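Local atomic coordinates of binding domain (Hc) of Paraclostridial Mosquitocidal Protein 1 (Paraclostridium bifermentans, PDB entry 6HOX), a protein that forms the receptor-binding part of a botulinum-like neurotoxin that targets Anopheles mosquitoes, probably steering the toxin to host nerve cells. Residues S60-L65 with R220-N225; D34-L39 with T50-V55. All blocks are in the same frame, centred on the assembly; numbering follows the deposited sequence.

Contact 1: S60-L65 with R220-N225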
loop_
_atom_site.group_PDB
_atom_site.type_symbol
_atom_site.label_atom_id
_atom_site.label_comp_id
_atom_site.label_asym_id
_atom_site.label_seq_id
_atom_site.Cartn_x
_atom_site.Cartn_y
_atom_site.Cartn_z
ATOM N N SER A 60 1.919 5.001 -12.447
ATOM C CA SER A 60 1.004 5.553 -13.429
ATOM C C SER A 60 -0.403 4.955 -13.185
ATOM O O SER A 60 -0.753 4.618 -12.050
ATOM C CB SER A 60 1.524 5.310 -14.831
ATOM O OG SER A 60 1.022 6.291 -15.724
ATOM N N LYS A 61 -1.205 4.794 -14.241
ATOM C CA LYS A 61 -2.645 4.684 -14.107
ATOM C C LYS A 61 -3.054 3.249 -13.724
ATOM O O LYS A 61 -2.344 2.282 -13.967
ATOM C CB LYS A 61 -3.318 5.123 -15.412
ATOM C CG LYS A 61 -2.990 6.545 -15.846
ATOM C CD LYS A 61 -3.749 7.598 -15.064
ATOM C CE LYS A 61 -3.549 8.988 -15.633
ATOM N NZ LYS A 61 -4.123 10.048 -14.760
ATOM N N THR A 62 -4.234 3.141 -13.117
ATOM C CA THR A 62 -4.776 1.866 -12.715
ATOM C C THR A 62 -6.265 1.808 -13.068
ATOM O O THR A 62 -6.940 2.823 -13.183
ATOM C CB THR A 62 -4.525 1.627 -11.220
ATOM O OG1 THR A 62 -4.850 0.270 -10.913
ATOM C CG2 THR A 62 -5.312 2.567 -10.335
ATOM N N ILE A 63 -6.756 0.580 -13.204
ATOM C CA ILE A 63 -8.156 0.314 -13.359
ATOM C C ILE A 63 -8.856 0.540 -12.020
ATOM O O ILE A 63 -8.335 0.186 -10.953
ATOM C CB ILE A 63 -8.366 -1.126 -13.859
ATOM C CG1 ILE A 63 -7.817 -1.305 -15.275
ATOM C CG2 ILE A 63 -9.833 -1.505 -13.726
ATOM C CD1 ILE A 63 -7.456 -2.739 -15.624
ATOM N N ARG A 64 -10.054 1.126 -12.104
ATOM C CA ARG A 64 -10.957 1.247 -10.988
ATOM C C ARG A 64 -12.313 0.632 -11.372
ATOM O O ARG A 64 -12.908 1.008 -12.388
ATOM C CB ARG A 64 -11.120 2.713 -10.584
ATOM C CG ARG A 64 -12.240 2.935 -9.574
ATOM C CD ARG A 64 -12.347 4.372 -9.071
ATOM N NE ARG A 64 -13.563 4.594 -8.285
ATOM C CZ ARG A 64 -13.719 5.531 -7.357
ATOM N NH1 ARG A 64 -12.707 6.315 -7.020
ATOM N NH2 ARG A 64 -14.901 5.692 -6.787
ATOM N N LEU A 65 -12.773 -0.321 -10.555
ATOM C CA LEU A 65 -14.079 -0.958 -10.668
ATOM C C LEU A 65 -15.004 -0.430 -9.569
ATOM O O LEU A 65 -14.663 -0.498 -8.403
ATOM C CB LEU A 65 -13.899 -2.466 -10.504
ATOM C CG LEU A 65 -13.091 -3.168 -11.595
ATOM C CD1 LEU A 65 -12.985 -4.663 -11.300
ATOM C CD2 LEU A 65 -13.724 -2.964 -12.960
ATOM N N ARG A 220 -9.399 -0.768 -6.845
ATOM C CA ARG A 220 -8.393 -0.453 -7.837
ATOM C C ARG A 220 -7.515 -1.690 -8.015
ATOM O O ARG A 220 -7.109 -2.334 -7.030
ATOM C CB ARG A 220 -7.666 0.837 -7.440
ATOM C CG ARG A 220 -8.557 2.059 -7.589
ATOM C CD ARG A 220 -8.110 3.273 -6.808
ATOM N NE ARG A 220 -8.357 3.143 -5.391
ATOM C CZ ARG A 220 -8.161 4.113 -4.501
ATOM N NH1 ARG A 220 -7.742 5.304 -4.911
ATOM N NH2 ARG A 220 -8.403 3.892 -3.218
ATOM N N LEU A 221 -7.244 -2.017 -9.281
ATOM C CA LEU A 221 -6.654 -3.301 -9.679
ATOM C C LEU A 221 -5.630 -3.052 -10.793
ATOM O O LEU A 221 -5.932 -2.358 -11.768
ATOM C CB LEU A 221 -7.806 -4.205 -10.131
ATOM C CG LEU A 221 -7.505 -5.689 -10.334
ATOM C CD1 LEU A 221 -7.228 -6.393 -9.004
ATOM C CD2 LEU A 221 -8.662 -6.357 -11.069
ATOM N N ASP A 222 -4.419 -3.597 -10.641
ATOM C CA ASP A 222 -3.355 -3.362 -11.596
ATOM C C ASP A 222 -2.470 -4.609 -11.746
ATOM O O ASP A 222 -2.233 -5.351 -10.806
ATOM C CB ASP A 222 -2.549 -2.111 -11.225
ATOM C CG ASP A 222 -1.701 -1.587 -12.383
ATOM O OD1 ASP A 222 -2.125 -1.791 -13.550
ATOM O OD2 ASP A 222 -0.618 -1.009 -12.122
ATOM N N GLN A 223 -1.951 -4.802 -12.960
ATOM C CA GLN A 223 -1.033 -5.893 -13.283
ATOM C C GLN A 223 -1.658 -7.231 -12.846
ATOM O O GLN A 223 -1.017 -8.024 -12.135
ATOM C CB GLN A 223 0.338 -5.678 -12.637
ATOM C CG GLN A 223 0.989 -4.332 -12.968
ATOM C CD GLN A 223 1.288 -4.200 -14.443
ATOM O OE1 GLN A 223 0.787 -3.314 -15.130
ATOM N NE2 GLN A 223 2.069 -5.124 -14.959
ATOM N N PHE A 224 -2.902 -7.483 -13.274
ATOM C CA PHE A 224 -3.491 -8.781 -13.069
ATOM C C PHE A 224 -2.919 -9.716 -14.133
ATOM O O PHE A 224 -3.238 -9.612 -15.331
ATOM C CB PHE A 224 -5.015 -8.739 -13.074
ATOM C CG PHE A 224 -5.665 -10.054 -12.722
ATOM C CD1 PHE A 224 -5.730 -11.090 -13.642
ATOM C CD2 PHE A 224 -6.225 -10.246 -11.466
ATOM C CE1 PHE A 224 -6.360 -12.286 -13.321
ATOM C CE2 PHE A 224 -6.848 -11.442 -11.141
ATOM C CZ PHE A 224 -6.907 -12.461 -12.066
ATOM N N ASN A 225 -2.017 -10.582 -13.675
ATOM C CA ASN A 225 -1.194 -11.384 -14.510
ATOM C C ASN A 225 -1.566 -12.851 -14.315
ATOM O O ASN A 225 -1.851 -13.264 -13.193
ATOM C CB ASN A 225 0.291 -11.185 -14.205
ATOM C CG ASN A 225 0.771 -9.786 -14.504
ATOM O OD1 ASN A 225 0.024 -8.973 -15.051
ATOM N ND2 ASN A 225 2.004 -9.501 -14.111
HETATM O O HOH W 1 -1.031 1.647 -11.008
HETATM O O HOH W 2 -1.599 -0.277 -15.575
HETATM O O HOH W 3 -4.877 -1.539 -14.003
#
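Thr62 OG1 comes within 3.3 Å of Asp222 CB, on the face of the Asp222 carboxylate turned to 60-65. Three waters lie on that same side: OD1 accepts from two, one reaching Lys61 O, while the water on OD2, shared with Ser60 O, stands about 2.6 Å above the carboxylate plane. Anti to the backbone N (chi1 -170°), Thr62 OG1 turns to Leu221 O at 3.0 Å, a weak bond whose proton is not settled, since Ile63 O is also in reach. Further along, Arg64 CB packs on Arg220 CG at 4.0 Å. Their guanidinium groups do not touch: Arg64 is salt-bridged to Glu442, with NE hydrogen-bonded to Asn66 OD1, and Arg220 is salt-bridged to Asp441. Leu221 N bonds Ile63 O at 3.0 Å, with 160° at the hydrogen. The return bond, Ile63 N to Leu221 O, is weak at 3.4 Å. A water bridges this rung and also donates to Asp222 OD1, consistent with the pairing giving way to water toward Lys61 and Asp222. Strand 61-66 lies between strands 53-56 and 218-227 in an antiparallel sheet of the lectin-like N-terminal subdomain, and Leu221 packs onto Phe93 and Ile95 of strand 89-96.

Contact 2: D34-L39 with T50-V55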
loop_
_atom_site.group_PDB
_atom_site.type_symbol
_atom_site.label_atom_id
_atom_site.label_comp_id
_atom_site.label_asym_id
_atom_site.label_seq_id
_atom_site.Cartn_x
_atom_site.Cartn_y
_atom_site.Cartn_z
ATOM N N ASP A 34 -3.547 5.473 -21.937
ATOM C CA ASP A 34 -4.947 5.852 -21.687
ATOM C C ASP A 34 -5.934 4.723 -21.990
ATOM O O ASP A 34 -7.117 5.000 -22.035
ATOM C CB ASP A 34 -5.419 7.015 -22.566
ATOM C CG ASP A 34 -4.629 8.299 -22.388
ATOM O OD1 ASP A 34 -4.023 8.474 -21.297
ATOM O OD2 ASP A 34 -4.630 9.116 -23.345
ATOM N N LYS A 35 -5.465 3.492 -22.222
ATOM C CA LYS A 35 -6.353 2.372 -22.558
ATOM C C LYS A 35 -5.984 1.148 -21.717
ATOM O O LYS A 35 -4.827 0.890 -21.468
ATOM C CB LYS A 35 -6.247 1.967 -24.031
ATOM C CG LYS A 35 -7.196 2.659 -24.994
ATOM C CD LYS A 35 -7.397 1.869 -26.270
ATOM C CE LYS A 35 -8.505 0.843 -26.175
ATOM N NZ LYS A 35 -9.814 1.426 -26.564
ATOM N N ILE A 36 -7.010 0.377 -21.372
ATOM C CA ILE A 36 -6.902 -0.907 -20.719
ATOM C C ILE A 36 -6.620 -1.958 -21.799
ATOM O O ILE A 36 -7.343 -2.052 -22.796
ATOM C CB ILE A 36 -8.192 -1.161 -19.905
ATOM C CG1 ILE A 36 -8.348 -0.097 -18.815
ATOM C CG2 ILE A 36 -8.221 -2.576 -19.339
ATOM C CD1 ILE A 36 -9.757 0.097 -18.315
ATOM N N LYS A 37 -5.530 -2.707 -21.615
ATOM C CA LYS A 37 -5.044 -3.692 -22.587
ATOM C C LYS A 37 -4.484 -4.912 -21.854
ATOM O O LYS A 37 -4.197 -4.855 -20.656
ATOM C CB LYS A 37 -3.886 -3.143 -23.431
ATOM C CG LYS A 37 -4.087 -1.757 -24.027
ATOM C CD LYS A 37 -2.899 -1.309 -24.857
ATOM C CE LYS A 37 -3.009 0.127 -25.325
ATOM N NZ LYS A 37 -1.746 0.596 -25.939
ATOM N N ASP A 38 -4.290 -5.989 -22.613
ATOM C CA ASP A 38 -3.408 -7.065 -22.235
ATOM C C ASP A 38 -1.986 -6.614 -22.576
ATOM O O ASP A 38 -1.665 -6.355 -23.724
ATOM C CB ASP A 38 -3.807 -8.363 -22.935
ATOM C CG ASP A 38 -2.784 -9.473 -22.840
ATOM O OD1 ASP A 38 -1.972 -9.423 -21.905
ATOM O OD2 ASP A 38 -2.825 -10.391 -23.707
ATOM N N LEU A 39 -1.152 -6.474 -21.552
ATOM C CA LEU A 39 0.183 -5.924 -21.697
ATOM C C LEU A 39 1.199 -7.027 -22.002
ATOM O O LEU A 39 2.342 -6.721 -22.225
ATOM C CB LEU A 39 0.567 -5.224 -20.394
ATOM C CG LEU A 39 -0.301 -4.052 -19.954
ATOM C CD1 LEU A 39 0.205 -3.506 -18.633
ATOM C CD2 LEU A 39 -0.307 -2.950 -21.002
ATOM N N THR A 50 -18.238 0.654 -20.191
ATOM C CA THR A 50 -18.044 2.109 -20.063
ATOM C C THR A 50 -18.069 2.543 -18.599
ATOM O O THR A 50 -17.704 3.668 -18.316
ATOM C CB THR A 50 -19.077 2.915 -20.867
ATOM O OG1 THR A 50 -20.392 2.568 -20.433
ATOM C CG2 THR A 50 -18.952 2.662 -22.350
ATOM N N GLY A 51 -18.500 1.657 -17.693
ATOM C CA GLY A 51 -18.477 1.952 -16.258
ATOM C C GLY A 51 -17.095 1.803 -15.629
ATOM O O GLY A 51 -16.911 2.192 -14.488
ATOM N N VAL A 52 -16.142 1.198 -16.351
ATOM C CA VAL A 52 -14.771 1.028 -15.863
ATOM C C VAL A 52 -14.062 2.386 -15.962
ATOM O O VAL A 52 -14.264 3.122 -16.927
ATOM C CB VAL A 52 -14.009 -0.053 -16.652
ATOM C CG1 VAL A 52 -12.577 -0.218 -16.150
ATOM C CG2 VAL A 52 -14.729 -1.396 -16.646
ATOM N N GLN A 53 -13.238 2.719 -14.962
ATOM C CA GLN A 53 -12.475 3.962 -14.990
ATOM C C GLN A 53 -10.971 3.675 -14.945
ATOM O O GLN A 53 -10.514 2.591 -14.562
ATOM C CB GLN A 53 -12.891 4.858 -13.824
ATOM C CG GLN A 53 -14.381 5.172 -13.812
ATOM C CD GLN A 53 -14.823 5.851 -12.541
ATOM O OE1 GLN A 53 -14.301 5.609 -11.459
ATOM N NE2 GLN A 53 -15.832 6.694 -12.664
ATOM N N ILE A 54 -10.223 4.680 -15.395
ATOM C CA ILE A 54 -8.800 4.753 -15.319
ATOM C C ILE A 54 -8.465 5.908 -14.371
ATOM O O ILE A 54 -8.877 7.032 -14.599
ATOM C CB ILE A 54 -8.191 4.954 -16.721
ATOM C CG1 ILE A 54 -8.652 3.869 -17.697
ATOM C CG2 ILE A 54 -6.675 5.041 -16.644
ATOM C CD1 ILE A 54 -8.157 4.064 -19.121
ATOM N N VAL A 55 -7.746 5.605 -13.292
ATOM C CA VAL A 55 -7.438 6.578 -12.264
ATOM C C VAL A 55 -5.939 6.511 -11.998
ATOM O O VAL A 55 -5.245 5.638 -12.535
ATOM C CB VAL A 55 -8.266 6.334 -10.986
ATOM C CG1 VAL A 55 -9.762 6.459 -11.262
ATOM C CG2 VAL A 55 -7.949 4.994 -10.334
#
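Ile36 and Ile54 share one shape: in both, CG1 lies anti to the carbonyl carbon (chi1 -62° and -55°) and the chain runs on extended to CD1, which carries the two CG1-CD1 arms past each other, Ile36 CD1 ending at Val52 and Ile54 CD1 at the main chain of Asp34. Val52 meets Ile36 CD1 with CG1, which is anti to the backbone N (chi1 179°). The three belong to the N-terminal, concanavalin-like beta-sandwich subdomain of the receptor-binding domain, where strands 35-38 and 53-56 belong to the same curled sheet but share no backbone bond here; they meet through side chains alone. The two isoleucines lie alongside one another, pointing opposite ways, with Ile36 CD1 4.0 Å from Ile54 CG1. The same Ile36 methyl also comes up to Val52 CG1, at 3.6 Å, crossing that side chain at a slant, and it touches both Val52 and Ile54 of the 50-55 segment.

Of the three, Ile36 is the buried one: it also rests on Leu29 and Ile63, from the two strands that carry this pair in the sheet. Ile54 sits nearer the surface and reaches Val31 and Lys61. The 34-39 segment is tied to strand 25-32, its hairpin partner, by backbone bonds of Lys37 with Gly30 and of Leu39 with Ser28. Where Asp34 takes a left-handed backbone conformation just before the strand, the delta methyl of Ile54 presses closely against the main chain: Ile54 CD1 lies 3.2 Å from Asp34 O.

Contacts 1 and 2 belong to one sheet, their centres about 8 Å apart, and strand 61-66 joins them. It pairs with strand 218-227 in contact 1 and, along its other edge, with strand 53-56 of contact 2: Thr62 N lies 2.8 Å from Val55 O and Arg64 N 2.9 Å from Gln53 O, both probable hydrogen bonds. The 220-225 and 34-39 segments also touch: Gln223 OE1 packs against Leu39 CD1 at 3.6 Å. Along the chain contact 2 closes first, between near neighbours, whereas contact 1 joins strands 155 residues apart at their closest ends. Contact 1 is a buried pairing of strands; contact 2 is a side-chain contact nearer the surface.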